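Local coordinates for tRNA (adenine(58)-N(1))-methyltransferase catalytic subunit TRM61 C-terminal domain-containing protein (Thermoplasma acidophilum, PDB 1YB2) that probably transfers methyl groups from S-adenosyl-L-methionine to adenine in RNA, most likely at position 58 of tRNA, at residues 129-143 and 159-171. Sequence-based numbering, arbitrary orientation.
Sequences LYALNGKGTLTVVER and YDIGNVRTSRSDI
Y159 lays one ring face against L129: CB of L129 stands 4.2 Å from the ring centroid, 24° off the normal, a CH-pi contact. The Y159 hydroxyl hydrogen-bonds to S126, in the helix 123-132 that carries L129, and F78 of the second subunit meets the ring roughly at right angles. From N163 to S167 the backbones run parallel, the axes of strands 137-141 and 164-167 approaching to 4.6 Å with 16° between directions. L138 N donates to N163 O and L138 O accepts from R165 N; V140 N donates to R165 O and V140 O accepts from S167 N. V164 continues the apolar cover of L129, its CG2 lying 3.6 Å from L129 CD2, because the leucine CG is anti to its own carbonyl carbon and the tip crosses the valine. E142 N continues the series to S167 O at 2.9 Å, nearly straight. Further on, R168, bent at chi2 and chi3, curls back so that NH1 gives R143 O a bent hydrogen bond (2.9 Å, N-H...O 132°), the oxygen tilted out of the guanidinium plane. V141 CG1 packs 3.5 Å from S169 O. D170 OD1 sits over the centre of the R143 guanidinium face, 3.5 Å from NH2, a salt bridge by charge alone; OD2 accepts from A172 N. Joined through helix 145-156, the strands form a right-handed beta-alpha-beta unit at the edge of a Rossmann-like methyltransferase sheet; around their C-terminal ends lie E142 and D170, predicted to bind S-adenosyl-L-methionine.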
loop_
_atom_site.group_PDB
_atom_site.type_symbol
_atom_site.label_atom_id
_atom_site.label_comp_id
_atom_site.label_asym_id
_atom_site.label_seq_id
_atom_site.Cartn_x
_atom_site.Cartn_y
_atom_site.Cartn_z
ATOM N N LEU A 129 3.543 6.055 9.303
ATOM C CA LEU A 129 2.987 7.158 10.097
ATOM C C LEU A 129 1.736 7.772 9.476
ATOM O O LEU A 129 0.803 8.146 10.192
ATOM C CB LEU A 129 4.030 8.243 10.364
ATOM C CG LEU A 129 5.197 7.910 11.298
ATOM C CD1 LEU A 129 5.996 9.183 11.609
ATOM C CD2 LEU A 129 4.748 7.260 12.595
ATOM N N TYR A 130 1.711 7.870 8.147
ATOM C CA TYR A 130 0.535 8.388 7.453
ATOM C C TYR A 130 -0.676 7.485 7.707
ATOM O O TYR A 130 -1.771 7.971 7.983
ATOM C CB TYR A 130 0.817 8.519 5.953
ATOM C CG TYR A 130 -0.121 9.453 5.196
ATOM C CD1 TYR A 130 -0.006 10.837 5.310
ATOM C CD2 TYR A 130 -1.107 8.941 4.345
ATOM C CE1 TYR A 130 -0.856 11.692 4.590
ATOM C CE2 TYR A 130 -1.959 9.786 3.624
ATOM C CZ TYR A 130 -1.824 11.148 3.748
ATOM O OH TYR A 130 -2.666 11.971 3.041
ATOM N N ALA A 131 -0.467 6.179 7.628
ATOM C CA ALA A 131 -1.528 5.189 7.848
ATOM C C ALA A 131 -2.016 5.145 9.302
ATOM O O ALA A 131 -3.226 5.020 9.555
ATOM C CB ALA A 131 -1.068 3.807 7.383
ATOM N N LEU A 132 -1.080 5.258 10.250
ATOM C CA LEU A 132 -1.413 5.283 11.667
ATOM C C LEU A 132 -2.253 6.493 12.036
ATOM O O LEU A 132 -3.080 6.406 12.937
ATOM C CB LEU A 132 -0.155 5.241 12.543
ATOM C CG LEU A 132 0.607 3.917 12.598
ATOM C CD1 LEU A 132 1.865 4.122 13.475
ATOM C CD2 LEU A 132 -0.261 2.739 13.122
ATOM N N ASN A 133 -2.039 7.612 11.343
ATOM C CA ASN A 133 -2.876 8.805 11.511
ATOM C C ASN A 133 -2.891 9.295 12.969
ATOM O O ASN A 133 -3.927 9.701 13.499
ATOM C CB ASN A 133 -4.303 8.518 11.002
ATOM C CG ASN A 133 -5.098 9.780 10.723
ATOM O OD1 ASN A 133 -4.601 10.708 10.095
ATOM N ND2 ASN A 133 -6.349 9.819 11.205
ATOM N N GLY A 134 -1.731 9.233 13.616
ATOM C CA GLY A 134 -1.595 9.676 14.997
ATOM C C GLY A 134 -2.018 8.656 16.044
ATOM O O GLY A 134 -1.870 8.907 17.232
ATOM N N LYS A 135 -2.529 7.502 15.613
ATOM C CA LYS A 135 -3.010 6.470 16.535
ATOM C C LYS A 135 -2.199 5.189 16.417
ATOM O O LYS A 135 -2.067 4.611 15.321
ATOM C CB LYS A 135 -4.479 6.164 16.270
ATOM C CG LYS A 135 -5.428 7.088 16.977
ATOM C CD LYS A 135 -6.796 7.093 16.312
ATOM C CE LYS A 135 -7.816 7.777 17.219
ATOM N NZ LYS A 135 -9.002 8.257 16.451
ATOM N N GLY A 136 -1.679 4.730 17.546
ATOM C CA GLY A 136 -0.762 3.610 17.555
ATOM C C GLY A 136 0.646 4.163 17.573
ATOM O O GLY A 136 0.842 5.353 17.753
ATOM N N THR A 137 1.629 3.296 17.373
ATOM C CA THR A 137 3.020 3.664 17.592
ATOM C C THR A 137 3.913 2.975 16.575
ATOM O O THR A 137 3.581 1.902 16.049
ATOM C CB THR A 137 3.519 3.255 19.021
ATOM O OG1 THR A 137 3.375 1.839 19.186
ATOM C CG2 THR A 137 2.754 3.984 20.154
ATOM N N LEU A 138 5.050 3.603 16.304
ATOM C CA LEU A 138 6.093 3.016 15.484
ATOM C C LEU A 138 7.372 2.957 16.308
ATOM O O LEU A 138 7.776 3.955 16.935
ATOM C CB LEU A 138 6.313 3.835 14.198
ATOM C CG LEU A 138 7.553 3.525 13.360
ATOM C CD1 LEU A 138 7.523 2.081 12.796
ATOM C CD2 LEU A 138 7.668 4.534 12.204
ATOM N N THR A 139 7.987 1.779 16.309
ATOM C CA THR A 139 9.285 1.556 16.919
ATOM C C THR A 139 10.308 1.188 15.861
ATOM O O THR A 139 10.147 0.208 15.125
ATOM C CB THR A 139 9.199 0.480 18.035
ATOM O OG1 THR A 139 8.205 0.889 18.992
ATOM C CG2 THR A 139 10.575 0.304 18.768
ATOM N N VAL A 140 11.367 1.976 15.784
ATOM C CA VAL A 140 12.387 1.799 14.752
ATOM C C VAL A 140 13.676 1.343 15.416
ATOM O O VAL A 140 14.192 2.008 16.326
ATOM C CB VAL A 140 12.626 3.117 13.973
ATOM C CG1 VAL A 140 13.741 2.954 12.948
ATOM C CG2 VAL A 140 11.336 3.573 13.291
ATOM N N VAL A 141 14.165 0.183 14.986
ATOM C CA VAL A 141 15.432 -0.379 15.446
ATOM C C VAL A 141 16.401 -0.265 14.279
ATOM O O VAL A 141 16.166 -0.861 13.215
ATOM C CB VAL A 141 15.287 -1.883 15.850
ATOM C CG1 VAL A 141 16.625 -2.464 16.362
ATOM C CG2 VAL A 141 14.193 -2.070 16.886
ATOM N N GLU A 142 17.458 0.524 14.457
ATOM C CA GLU A 142 18.438 0.788 13.393
ATOM C C GLU A 142 19.869 0.774 13.939
ATOM O O GLU A 142 20.197 1.534 14.846
ATOM C CB GLU A 142 18.137 2.122 12.688
ATOM C CG GLU A 142 19.204 2.625 11.699
ATOM C CD GLU A 142 19.539 1.629 10.576
ATOM O OE1 GLU A 142 18.615 1.038 9.991
ATOM O OE2 GLU A 142 20.741 1.453 10.268
ATOM N N ARG A 143 20.720 -0.070 13.358
ATOM C CA ARG A 143 22.111 -0.232 13.824
ATOM C C ARG A 143 23.027 0.955 13.488
ATOM O O ARG A 143 23.998 1.217 14.203
ATOM C CB ARG A 143 22.710 -1.535 13.275
ATOM C CG ARG A 143 22.884 -1.545 11.744
ATOM C CD ARG A 143 23.344 -2.890 11.232
ATOM N NE ARG A 143 22.301 -3.906 11.368
ATOM C CZ ARG A 143 22.422 -5.175 10.978
ATOM N NH1 ARG A 143 23.551 -5.599 10.409
ATOM N NH2 ARG A 143 21.412 -6.021 11.158
ATOM N N TYR A 159 5.967 15.069 9.662
ATOM C CA TYR A 159 5.128 14.373 10.619
ATOM C C TYR A 159 5.412 14.802 12.046
ATOM O O TYR A 159 6.559 15.083 12.391
ATOM C CB TYR A 159 5.395 12.872 10.548
ATOM C CG TYR A 159 5.041 12.222 9.239
ATOM C CD1 TYR A 159 3.739 11.809 8.982
ATOM C CD2 TYR A 159 6.003 12.018 8.257
ATOM C CE1 TYR A 159 3.401 11.195 7.774
ATOM C CE2 TYR A 159 5.665 11.406 7.031
ATOM C CZ TYR A 159 4.363 11.003 6.812
ATOM O OH TYR A 159 4.008 10.379 5.631
ATOM N N ASP A 160 4.374 14.800 12.878
ATOM C CA ASP A 160 4.571 14.762 14.317
ATOM C C ASP A 160 5.122 13.374 14.622
ATOM O O ASP A 160 4.499 12.381 14.273
ATOM C CB ASP A 160 3.247 14.974 15.053
ATOM C CG ASP A 160 3.399 14.890 16.573
ATOM O OD1 ASP A 160 3.717 15.918 17.197
ATOM O OD2 ASP A 160 3.183 13.803 17.151
ATOM N N ILE A 161 6.290 13.293 15.250
ATOM C CA ILE A 161 6.885 11.979 15.514
ATOM C C ILE A 161 6.783 11.588 16.996
ATOM O O ILE A 161 7.566 10.775 17.510
ATOM C CB ILE A 161 8.327 11.863 14.954
ATOM C CG1 ILE A 161 9.221 12.974 15.504
ATOM C CG2 ILE A 161 8.304 11.878 13.404
ATOM C CD1 ILE A 161 10.677 12.740 15.230
ATOM N N GLY A 162 5.780 12.160 17.661
ATOM C CA GLY A 162 5.522 11.904 19.068
ATOM C C GLY A 162 5.141 10.466 19.368
ATOM O O GLY A 162 5.302 10.019 20.497
ATOM N N ASN A 163 4.632 9.747 18.363
ATOM C CA ASN A 163 4.332 8.313 18.483
ATOM C C ASN A 163 5.409 7.399 17.903
ATOM O O ASN A 163 5.150 6.229 17.597
ATOM C CB ASN A 163 2.933 7.980 17.919
ATOM C CG ASN A 163 2.820 8.173 16.378
ATOM O OD1 ASN A 163 1.999 7.522 15.733
ATOM N ND2 ASN A 163 3.624 9.059 15.812
ATOM N N VAL A 164 6.618 7.935 17.753
ATOM C CA VAL A 164 7.759 7.148 17.280
ATOM C C VAL A 164 8.798 6.966 18.386
ATOM O O VAL A 164 9.145 7.909 19.092
ATOM C CB VAL A 164 8.424 7.764 16.016
ATOM C CG1 VAL A 164 9.565 6.889 15.525
ATOM C CG2 VAL A 164 7.394 7.946 14.892
ATOM N N ARG A 165 9.280 5.729 18.523
ATOM C CA ARG A 165 10.376 5.399 19.430
ATOM C C ARG A 165 11.515 4.783 18.624
ATOM O O ARG A 165 11.273 4.083 17.634
ATOM C CB ARG A 165 9.887 4.457 20.536
ATOM C CG ARG A 165 9.016 5.192 21.568
ATOM C CD ARG A 165 8.578 4.279 22.726
ATOM N NE ARG A 165 9.688 3.891 23.610
ATOM C CZ ARG A 165 10.221 4.656 24.564
ATOM N NH1 ARG A 165 9.761 5.876 24.801
ATOM N NH2 ARG A 165 11.229 4.196 25.293
ATOM N N THR A 166 12.752 5.080 19.006
ATOM C CA THR A 166 13.900 4.546 18.279
ATOM C C THR A 166 14.868 3.814 19.193
ATOM O O THR A 166 15.065 4.188 20.359
ATOM C CB THR A 166 14.707 5.640 17.528
ATOM O OG1 THR A 166 15.301 6.518 18.481
ATOM C CG2 THR A 166 13.829 6.429 16.544
ATOM N N SER A 167 15.468 2.764 18.650
ATOM C CA SER A 167 16.589 2.105 19.297
ATOM C C SER A 167 17.735 2.027 18.309
ATOM O O SER A 167 17.609 1.431 17.245
ATOM C CB SER A 167 16.214 0.704 19.755
ATOM O OG SER A 167 17.341 0.109 20.360
ATOM N N ARG A 168 18.843 2.664 18.653
ATOM C CA ARG A 168 20.045 2.580 17.854
ATOM C C ARG A 168 20.789 1.348 18.356
ATOM O O ARG A 168 21.565 1.416 19.312
ATOM C CB ARG A 168 20.901 3.854 18.008
ATOM C CG ARG A 168 21.805 4.193 16.811
ATOM C CD ARG A 168 22.851 3.111 16.519
ATOM N NE ARG A 168 23.778 2.910 17.634
ATOM C CZ ARG A 168 24.433 1.773 17.876
ATOM N NH1 ARG A 168 24.267 0.727 17.078
ATOM N NH2 ARG A 168 25.243 1.676 18.923
ATOM N N SER A 169 20.515 0.215 17.722
ATOM C CA SER A 169 21.111 -1.047 18.111
ATOM C C SER A 169 20.889 -2.056 17.002
ATOM O O SER A 169 20.061 -1.836 16.104
ATOM C CB SER A 169 20.484 -1.571 19.414
ATOM O OG SER A 169 19.123 -1.916 19.223
ATOM N N ASP A 170 21.645 -3.150 17.058
ATOM C CA ASP A 170 21.374 -4.317 16.236
ATOM C C ASP A 170 20.170 -5.008 16.842
ATOM O O ASP A 170 20.020 -5.047 18.076
ATOM C CB ASP A 170 22.573 -5.275 16.242
ATOM C CG ASP A 170 22.442 -6.384 15.202
ATOM O OD1 ASP A 170 23.123 -6.274 14.150
ATOM O OD2 ASP A 170 21.658 -7.351 15.427
ATOM N N ILE A 171 19.323 -5.561 15.975
ATOM C CA ILE A 171 18.138 -6.299 16.406
ATOM C C ILE A 171 18.469 -7.428 17.399
ATOM O O ILE A 171 17.681 -7.708 18.307
ATOM C CB ILE A 171 17.266 -6.793 15.188
ATOM C CG1 ILE A 171 15.949 -7.416 15.659
ATOM C CG2 ILE A 171 18.032 -7.762 14.300
ATOM C CD1 ILE A 171 15.003 -6.425 16.330
#